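Local coordinates for protein amidohydrolase (Mycoplasma synoviae, PDB 3OVG) that hydrolyses the lactone ring of D-xylono- and L-arabino-1,4-lactone 5-phosphates, and of carboxy 1,4-lactones, using two zinc ions, at residues E18-T23 / G63-T68. Sequence-based numbering, arbitrary orientation.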
loop_
_atom_site.group_PDB
_atom_site.type_symbol
_atom_site.label_atom_id
_atom_site.label_comp_id
_atom_site.label_asym_id
_atom_site.label_seq_id
_atom_site.Cartn_x
_atom_site.Cartn_y
_atom_site.Cartn_z
ATOM N N GLU A 18 -35.852 -18.903 -30.465
ATOM C CA GLU A 18 -36.187 -20.228 -29.936
ATOM C C GLU A 18 -34.936 -21.067 -29.849
ATOM O O GLU A 18 -34.945 -22.098 -29.219
ATOM C CB GLU A 18 -37.217 -20.923 -30.830
ATOM C CG GLU A 18 -38.567 -20.171 -30.922
ATOM C CD GLU A 18 -38.558 -18.924 -31.846
ATOM O OE1 GLU A 18 -37.598 -18.688 -32.637
ATOM O OE2 GLU A 18 -39.545 -18.166 -31.765
ATOM N N LYS A 19 -33.847 -20.595 -30.457
ATOM C CA LYS A 19 -32.604 -21.357 -30.514
ATOM C C LYS A 19 -31.638 -20.923 -29.383
ATOM O O LYS A 19 -30.585 -21.516 -29.190
ATOM C CB LYS A 19 -31.951 -21.139 -31.878
ATOM C CG LYS A 19 -31.353 -22.360 -32.512
ATOM C CD LYS A 19 -32.258 -22.964 -33.595
ATOM C CE LYS A 19 -31.978 -22.295 -34.955
ATOM N NZ LYS A 19 -32.193 -23.188 -36.152
ATOM N N LEU A 20 -32.004 -19.879 -28.654
ATOM C CA LEU A 20 -31.222 -19.436 -27.499
ATOM C C LEU A 20 -31.127 -20.522 -26.419
ATOM O O LEU A 20 -30.064 -20.699 -25.839
ATOM C CB LEU A 20 -31.788 -18.124 -26.909
ATOM C CG LEU A 20 -31.478 -16.802 -27.657
ATOM C CD1 LEU A 20 -32.371 -15.604 -27.263
ATOM C CD2 LEU A 20 -30.007 -16.395 -27.515
ATOM N N GLY A 21 -32.234 -21.229 -26.151
ATOM C CA GLY A 21 -32.272 -22.245 -25.107
ATOM C C GLY A 21 -31.938 -21.671 -23.735
ATOM O O GLY A 21 -32.184 -20.478 -23.475
ATOM N N ILE A 22 -31.370 -22.508 -22.864
ATOM C CA ILE A 22 -30.940 -22.047 -21.559
ATOM C C ILE A 22 -29.758 -21.070 -21.717
ATOM O O ILE A 22 -28.741 -21.375 -22.358
ATOM C CB ILE A 22 -30.560 -23.204 -20.644
ATOM C CG1 ILE A 22 -31.805 -24.086 -20.371
ATOM C CG2 ILE A 22 -29.929 -22.657 -19.381
ATOM C CD1 ILE A 22 -31.589 -25.225 -19.314
ATOM N N THR A 23 -29.922 -19.878 -21.151
ATOM C CA THR A 23 -28.979 -18.794 -21.366
ATOM C C THR A 23 -28.440 -18.225 -20.064
ATOM O O THR A 23 -29.184 -17.838 -19.159
ATOM C CB THR A 23 -29.619 -17.624 -22.176
ATOM O OG1 THR A 23 -30.179 -18.131 -23.395
ATOM C CG2 THR A 23 -28.579 -16.532 -22.486
ATOM N N GLY A 63 -27.080 -26.197 -20.972
ATOM C CA GLY A 63 -27.042 -24.811 -21.376
ATOM C C GLY A 63 -26.824 -24.737 -22.874
ATOM O O GLY A 63 -26.319 -25.694 -23.466
ATOM N N SER A 64 -27.196 -23.607 -23.474
ATOM C CA SER A 64 -26.887 -23.324 -24.884
ATOM C C SER A 64 -26.173 -21.990 -25.069
ATOM O O SER A 64 -25.178 -21.892 -25.784
ATOM C CB SER A 64 -28.177 -23.267 -25.733
ATOM O OG SER A 64 -28.759 -24.545 -25.922
ATOM N N THR A 65 -26.701 -20.933 -24.455
ATOM C CA THR A 65 -26.196 -19.615 -24.802
ATOM C C THR A 65 -25.450 -18.898 -23.675
ATOM O O THR A 65 -25.902 -18.870 -22.542
ATOM C CB THR A 65 -27.327 -18.718 -25.363
ATOM O OG1 THR A 65 -27.889 -19.337 -26.532
ATOM C CG2 THR A 65 -26.772 -17.359 -25.721
ATOM N N ILE A 66 -24.309 -18.305 -23.997
ATOM C CA ILE A 66 -23.630 -17.463 -23.024
ATOM C C ILE A 66 -23.427 -16.059 -23.563
ATOM O O ILE A 66 -22.870 -15.877 -24.638
ATOM C CB ILE A 66 -22.287 -18.101 -22.544
ATOM C CG1 ILE A 66 -22.583 -19.358 -21.743
ATOM C CG2 ILE A 66 -21.486 -17.123 -21.693
ATOM C CD1 ILE A 66 -21.409 -20.277 -21.557
ATOM N N VAL A 67 -23.924 -15.061 -22.832
ATOM C CA VAL A 67 -23.681 -13.664 -23.185
ATOM C C VAL A 67 -22.414 -13.143 -22.461
ATOM O O VAL A 67 -22.406 -12.937 -21.248
ATOM C CB VAL A 67 -24.889 -12.780 -22.809
ATOM C CG1 VAL A 67 -24.736 -11.349 -23.346
ATOM C CG2 VAL A 67 -26.206 -13.427 -23.315
ATOM N N THR A 68 -21.357 -12.889 -23.213
ATOM C CA THR A 68 -20.132 -12.408 -22.610
ATOM C C THR A 68 -20.148 -10.874 -22.515
ATOM O O THR A 68 -20.109 -10.175 -23.525
ATOM C CB THR A 68 -18.888 -12.931 -23.371
ATOM O OG1 THR A 68 -18.956 -12.520 -24.736
ATOM C CG2 THR A 68 -18.861 -14.472 -23.337
HETATM O O HOH W 1 -30.372 -25.146 -23.756
#
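I22 O receives two backbone N-H groups from the neighbouring strand, S64 N at 2.9 Å and T65 N at 3.0 Å, making a beta bulge at S64-T65. The strands, 22-25 and 63-68, are parallel neighbours in the TIM barrel of this phosphotriesterase-family enzyme, joined through helix 48-60 as a beta-alpha-beta crossover. S64 N lies in the carbonyl plane on a lone pair of I22 O, whereas T65 N is tilted 21° from that plane.

T65 has the largest share of the contact. With its hydroxyl beside the backbone N (chi1 -59°), OG1 donates to L20 O over just 2.7 Å, approaching in the carbonyl plane on a lone pair. The same rotation brings the methyl CG2 to 3.8 Å from both L20 CD2 and T23 CG2. T23 and T65 put their side chains on one face of the sheet, T23 OG1 3.5 Å from T65 CB. T23 CG2 also meets V67 CG2, so the three methyls cluster. A water joins the segments by accepting from I22 N at 3.0 Å and hydrogen-bonding S64 OG at 2.8 Å.

The turn before the strand is braced by T23 OG1, which donates to G21 O from above its carbonyl plane. Farther out, the V67 side chain lies about 6 Å from that of H26, a zinc ligand; I66 faces the other way, onto F55 and F58 of helix 48-60. I22 packs on L320 and V321 of helix 313-327, and T65 OG1 makes a second, weak hydrogen bond with N94 OD1 of strand 94-97.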